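Local coordinates for protein phenol hydroxylase component phN (Pseudomonas stutzeri, PDB 3U52) that probably hydroxylates phenol and related aromatic rings with dioxygen at a carboxylate-bridged diiron centre, as the large subunit of a bacterial multicomponent monooxygenase, at residues A135-R140 and Q230-R235; S116-Q121 and V129-Q134. All coordinates share one frame; numbering follows the deposited sequence.

Contact 1 (A135-R140 and Q230-R235); sequences AIDELR and QSDEAR. With FE (Fe (III) ion), chain G; FE (Fe (III) ion), chain H.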
loop_
_atom_site.group_PDB
_atom_site.type_symbol
_atom_site.label_atom_id
_atom_site.label_comp_id
_atom_site.label_asym_id
_atom_site.label_seq_id
_atom_site.Cartn_x
_atom_site.Cartn_y
_atom_site.Cartn_z
ATOM N N ALA A 135 23.131 -0.788 -10.313
ATOM C CA ALA A 135 23.242 0.627 -9.944
ATOM C C ALA A 135 21.888 1.287 -9.639
ATOM O O ALA A 135 21.728 1.982 -8.611
ATOM C CB ALA A 135 23.963 1.408 -11.067
ATOM N N ILE A 136 20.912 1.106 -10.517
ATOM C CA ILE A 136 19.637 1.801 -10.277
ATOM C C ILE A 136 18.864 1.122 -9.097
ATOM O O ILE A 136 18.127 1.789 -8.380
ATOM C CB ILE A 136 18.814 1.967 -11.574
ATOM C CG1 ILE A 136 17.682 2.977 -11.371
ATOM C CG2 ILE A 136 18.291 0.608 -11.978
ATOM C CD1 ILE A 136 16.870 3.298 -12.670
ATOM N N ASP A 137 19.043 -0.182 -8.864
ATOM C CA ASP A 137 18.522 -0.782 -7.610
ATOM C C ASP A 137 19.136 -0.179 -6.349
ATOM O O ASP A 137 18.451 -0.017 -5.325
ATOM C CB ASP A 137 18.762 -2.308 -7.555
ATOM C CG ASP A 137 18.055 -3.093 -8.637
ATOM O OD1 ASP A 137 17.066 -2.662 -9.295
ATOM O OD2 ASP A 137 18.547 -4.226 -8.863
ATOM N N GLU A 138 20.445 0.094 -6.352
ATOM C CA GLU A 138 21.087 0.708 -5.168
ATOM C C GLU A 138 20.596 2.139 -4.953
ATOM O O GLU A 138 20.451 2.571 -3.809
ATOM C CB GLU A 138 22.605 0.715 -5.288
ATOM C CG GLU A 138 23.140 -0.671 -5.616
ATOM C CD GLU A 138 22.995 -1.639 -4.428
ATOM O OE1 GLU A 138 23.412 -2.791 -4.559
ATOM O OE2 GLU A 138 22.457 -1.247 -3.360
ATOM N N LEU A 139 20.372 2.874 -6.036
ATOM C CA LEU A 139 19.722 4.157 -5.926
ATOM C C LEU A 139 18.360 3.988 -5.234
ATOM O O LEU A 139 17.962 4.757 -4.365
ATOM C CB LEU A 139 19.481 4.735 -7.326
ATOM C CG LEU A 139 18.895 6.168 -7.268
ATOM C CD1 LEU A 139 19.741 7.166 -6.368
ATOM C CD2 LEU A 139 18.669 6.739 -8.717
ATOM N N ARG A 140 17.611 3.004 -5.670
ATOM C CA ARG A 140 16.325 2.762 -5.040
ATOM C C ARG A 140 16.498 2.515 -3.559
ATOM O O ARG A 140 15.751 3.044 -2.754
ATOM C CB ARG A 140 15.662 1.545 -5.656
ATOM C CG ARG A 140 14.335 1.233 -4.937
ATOM C CD ARG A 140 13.590 0.172 -5.602
ATOM N NE ARG A 140 13.691 -1.006 -4.833
ATOM C CZ ARG A 140 12.676 -1.557 -4.198
ATOM N NH1 ARG A 140 11.458 -1.026 -4.263
ATOM N NH2 ARG A 140 12.892 -2.648 -3.497
ATOM N N GLN A 230 14.012 -8.028 -1.187
ATOM C CA GLN A 230 14.350 -9.448 -1.455
ATOM C C GLN A 230 14.538 -9.835 -2.920
ATOM O O GLN A 230 15.574 -10.414 -3.265
ATOM C CB GLN A 230 13.361 -10.408 -0.810
ATOM C CG GLN A 230 13.603 -10.506 0.685
ATOM C CD GLN A 230 12.624 -11.452 1.352
ATOM O OE1 GLN A 230 11.450 -11.477 0.995
ATOM N NE2 GLN A 230 13.106 -12.243 2.316
ATOM N N SER A 231 13.570 -9.516 -3.771
ATOM C CA SER A 231 13.709 -9.817 -5.191
ATOM C C SER A 231 14.910 -9.098 -5.821
ATOM O O SER A 231 15.536 -9.619 -6.723
ATOM C CB SER A 231 12.417 -9.543 -5.971
ATOM O OG SER A 231 12.040 -8.184 -5.874
ATOM N N ASP A 232 15.236 -7.901 -5.333
ATOM C CA ASP A 232 16.385 -7.171 -5.831
ATOM C C ASP A 232 17.632 -7.971 -5.474
ATOM O O ASP A 232 18.454 -8.218 -6.333
ATOM C CB ASP A 232 16.520 -5.775 -5.189
ATOM C CG ASP A 232 15.401 -4.801 -5.568
ATOM O OD1 ASP A 232 14.675 -4.994 -6.555
ATOM O OD2 ASP A 232 15.279 -3.782 -4.858
ATOM N N GLU A 233 17.757 -8.387 -4.213
ATOM C CA GLU A 233 18.982 -9.054 -3.734
ATOM C C GLU A 233 19.197 -10.394 -4.344
ATOM O O GLU A 233 20.344 -10.802 -4.461
ATOM C CB GLU A 233 19.046 -9.198 -2.197
ATOM C CG GLU A 233 19.097 -7.857 -1.466
ATOM C CD GLU A 233 20.111 -6.854 -2.049
ATOM O OE1 GLU A 233 19.712 -5.706 -2.263
ATOM O OE2 GLU A 233 21.295 -7.161 -2.304
ATOM N N ALA A 234 18.119 -11.081 -4.719
ATOM C CA ALA A 234 18.233 -12.291 -5.516
ATOM C C ALA A 234 19.003 -12.048 -6.821
ATOM O O ALA A 234 19.820 -12.878 -7.215
ATOM C CB ALA A 234 16.854 -12.884 -5.821
ATOM N N ARG A 235 18.735 -10.945 -7.516
ATOM C CA ARG A 235 19.506 -10.636 -8.710
ATOM C C ARG A 235 20.969 -10.294 -8.331
ATOM O O ARG A 235 21.917 -10.607 -9.064
ATOM C CB ARG A 235 18.888 -9.439 -9.434
ATOM C CG ARG A 235 17.513 -9.705 -10.034
ATOM C CD ARG A 235 17.192 -8.611 -11.042
ATOM N NE ARG A 235 17.098 -7.275 -10.426
ATOM C CZ ARG A 235 15.996 -6.822 -9.825
ATOM N NH1 ARG A 235 14.901 -7.574 -9.771
ATOM N NH2 ARG A 235 15.958 -5.617 -9.294
HETATM FE FE FE G . 21.465 -2.355 -1.785
HETATM FE FE FE H . 22.090 -5.475 -3.118
#
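D137 and D232 each receive an arginine of the facing helix: R235 NH2 binds D137 OD2 at 3.0 Å, and R140 NH2 binds D232 OD2 at 3.0 Å. The first bond is fairly straight (160° at the hydrogen) and lies in the guanidinium plane, yet it comes down on OD2 from above the carboxylate plane. R140 also approaches its oxygen from above, with the two planes nearly perpendicular; NH2 gives a bent bond and NE a weak one. CG of R235 stands beside its backbone N (chi1 -67°) and the chain bends at chi3, bringing NH2 to both acids: it adds a weak bond to D232 OD1, and one guanidinium face lies over D232 CA. The acids' OD1 atoms are 4.3 Å apart, a repulsion this shared nitrogen probably eases.

The close fit is confined to this salt-bridge network, buried except at the partly exposed R235. The helix axes, inclined at 149°, come no closer than 11.0 Å, so long charged side chains span the gap. Apart from the network, E138 and the partly exposed E233, whose CB atoms point away from the facing helix, turn their carboxylates to two iron ions. E138 OE2 binds one at 2.2 Å; E233 chelates the other unevenly, through OE2 at 2.0 Å and OE1 at 2.5 Å. Helix 58-81 also meets the network, E69 pairing with R140 and Y61 bonding to D137. D137 OD2 takes H236 NE2 and D232 OD2 takes H141 NE2, and both histidines bind iron through ND1. The Asp-Arg bridges of this four-helix diiron site are thus second-shell interactions that probably help orient the imidazoles and may make them stronger electron donors to iron.

Contact 2 (S116-Q121 and V129-Q134); sequences SKVGRQ and VACQMQ
G119 lets the helices come together: its CA lies 3.7 Å from C131 CB, with the CA atoms of the two residues 4.9 Å apart. G119 has no side chain, so its CA meets the other helix directly, and the backbone itself forms the packing surface here. Apolar contact continues beside it, where V118 CG1 meets C131 SG at 3.7 Å and C131 CB only slightly farther off. With SG turned beside its own backbone N (chi1 -70°), the thiol lies against the valine branch, and L191 of helix 187-216 packs on both residues.

These segments are the two arms of an antiparallel helical hairpin, joined by a short connection, within the helical bundle of the hydroxylase. Their axes approach to 7.8 Å and their directions differ by 168°, a close pairing in which G119 meets C131.

One polar bond crosses the contact. The extended side chain of Q132 reaches over G119 and gives NE2 to G119 O at 3.1 Å, nearly straight at 166°; the oxygen lies in the amide plane, while the donor stands above the carbonyl plane. At the other end of the amide, OE1 is bonded to a polar side chain of a different protein's chain, so the group is fixed from two directions. Cutting Q132 back to an alanine is likely to leave G119 O without this donor and the neighbouring chain's polar group without its mate. Within segment 116-121, Q121 NE2 turns back to K117 O and approaches the face of that carbonyl opposite R120 N.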
loop_
_atom_site.group_PDB
_atom_site.type_symbol
_atom_site.label_atom_id
_atom_site.label_comp_id
_atom_site.label_asym_id
_atom_site.label_seq_id
_atom_site.Cartn_x
_atom_site.Cartn_y
_atom_site.Cartn_z
ATOM N N SER A 116 27.292 2.465 -11.298
ATOM C CA SER A 116 27.080 3.300 -12.510
ATOM C C SER A 116 28.407 3.384 -13.306
ATOM O O SER A 116 28.465 3.155 -14.527
ATOM C CB SER A 116 26.642 4.711 -12.118
ATOM O OG SER A 116 25.333 4.731 -11.529
ATOM N N LYS A 117 29.474 3.745 -12.605
ATOM C CA LYS A 117 30.766 3.839 -13.256
ATOM C C LYS A 117 31.247 2.528 -13.839
ATOM O O LYS A 117 31.749 2.508 -14.952
ATOM C CB LYS A 117 31.807 4.476 -12.329
ATOM C CG LYS A 117 33.283 4.273 -12.833
ATOM C CD LYS A 117 34.233 5.244 -12.175
ATOM C CE LYS A 117 35.663 5.011 -12.751
ATOM N NZ LYS A 117 35.860 5.908 -13.955
ATOM N N VAL A 118 31.093 1.413 -13.119
ATOM C CA VAL A 118 31.571 0.121 -13.617
ATOM C C VAL A 118 30.684 -0.413 -14.789
ATOM O O VAL A 118 31.159 -1.108 -15.714
ATOM C CB VAL A 118 31.751 -0.850 -12.366
ATOM C CG1 VAL A 118 30.494 -1.666 -12.102
ATOM C CG2 VAL A 118 32.976 -1.726 -12.506
ATOM N N GLY A 119 29.402 -0.054 -14.785
ATOM C CA GLY A 119 28.508 -0.290 -15.946
ATOM C C GLY A 119 28.807 0.558 -17.202
ATOM O O GLY A 119 28.103 0.440 -18.218
ATOM N N ARG A 120 29.837 1.416 -17.129
ATOM C CA ARG A 120 30.495 2.017 -18.308
ATOM C C ARG A 120 31.868 1.355 -18.689
ATOM O O ARG A 120 32.276 1.400 -19.848
ATOM C CB ARG A 120 30.662 3.534 -18.092
ATOM C CG ARG A 120 31.547 4.235 -19.129
ATOM C CD ARG A 120 30.859 4.268 -20.526
ATOM N NE ARG A 120 31.696 4.943 -21.521
ATOM C CZ ARG A 120 32.782 4.423 -22.078
ATOM N NH1 ARG A 120 33.197 3.163 -21.799
ATOM N NH2 ARG A 120 33.449 5.177 -22.948
ATOM N N GLN A 121 32.580 0.745 -17.746
ATOM C CA GLN A 121 34.007 0.381 -17.996
ATOM C C GLN A 121 34.283 -0.910 -18.692
ATOM O O GLN A 121 35.375 -1.046 -19.243
ATOM C CB GLN A 121 34.861 0.359 -16.722
ATOM C CG GLN A 121 34.904 1.621 -15.939
ATOM C CD GLN A 121 35.099 2.841 -16.764
ATOM O OE1 GLN A 121 36.053 2.961 -17.609
ATOM N NE2 GLN A 121 34.206 3.802 -16.536
ATOM N N VAL A 129 25.130 -4.159 -18.798
ATOM C CA VAL A 129 23.707 -4.119 -18.433
ATOM C C VAL A 129 23.423 -4.659 -16.999
ATOM O O VAL A 129 22.618 -4.088 -16.285
ATOM C CB VAL A 129 22.846 -4.909 -19.438
ATOM C CG1 VAL A 129 21.340 -4.821 -19.064
ATOM C CG2 VAL A 129 23.048 -4.333 -20.824
ATOM N N ALA A 130 24.042 -5.766 -16.600
ATOM C CA ALA A 130 23.818 -6.305 -15.228
ATOM C C ALA A 130 24.239 -5.254 -14.203
ATOM O O ALA A 130 23.517 -5.014 -13.216
ATOM C CB ALA A 130 24.619 -7.583 -15.015
ATOM N N CYS A 131 25.405 -4.630 -14.430
ATOM C CA CYS A 131 25.932 -3.609 -13.497
ATOM C C CYS A 131 25.056 -2.388 -13.421
ATOM O O CYS A 131 24.885 -1.816 -12.349
ATOM C CB CYS A 131 27.364 -3.173 -13.841
ATOM S SG CYS A 131 28.526 -4.480 -13.497
ATOM N N GLN A 132 24.511 -1.973 -14.561
ATOM C CA GLN A 132 23.646 -0.798 -14.578
ATOM C C GLN A 132 22.320 -1.076 -13.866
ATOM O O GLN A 132 21.750 -0.188 -13.258
ATOM C CB GLN A 132 23.341 -0.384 -15.993
ATOM C CG GLN A 132 24.539 0.246 -16.736
ATOM C CD GLN A 132 24.167 0.561 -18.185
ATOM O OE1 GLN A 132 22.983 0.525 -18.565
ATOM N NE2 GLN A 132 25.172 0.800 -19.006
ATOM N N MET A 133 21.770 -2.264 -14.024
ATOM C CA MET A 133 20.515 -2.582 -13.324
ATOM C C MET A 133 20.770 -2.640 -11.818
ATOM O O MET A 133 19.949 -2.143 -11.044
ATOM C CB MET A 133 19.935 -3.865 -13.809
ATOM C CG MET A 133 18.410 -3.802 -13.733
ATOM S SD MET A 133 17.634 -5.319 -14.432
ATOM C CE MET A 133 17.630 -4.808 -16.174
ATOM N N GLN A 134 21.948 -3.155 -11.414
ATOM C CA GLN A 134 22.344 -3.101 -10.016
ATOM C C GLN A 134 22.487 -1.638 -9.521
ATOM O O GLN A 134 21.951 -1.266 -8.479
ATOM C CB GLN A 134 23.618 -3.925 -9.752
ATOM C CG GLN A 134 24.106 -3.730 -8.359
ATOM C CD GLN A 134 24.336 -5.001 -7.613
ATOM O OE1 GLN A 134 24.414 -6.087 -8.196
ATOM N NE2 GLN A 134 24.438 -4.880 -6.283
#

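Helix 125-155 carries one half of each contact: residues 129-134 pair with 116-121 in contact 2, and 135-140, directly following, face 230-235 in contact 1. The two centres are 12 Å apart, and they touch where A135 CB packs on S116 N at 3.5 Å. Contact 1 holds iron ligands E138 and E233, whereas contact 2 belongs to the scaffold beside the centre. Its Q134 nevertheless reaches the iron ligands, with NE2 hydrogen-bonded to E138 OE1 and, weakly, to E199 OE1. Helix 105-121 likewise serves both regions, supplying ligand E108 as well as G119. A bound xenon about 7 Å from the C131 side chain marks a pocket near contact 2.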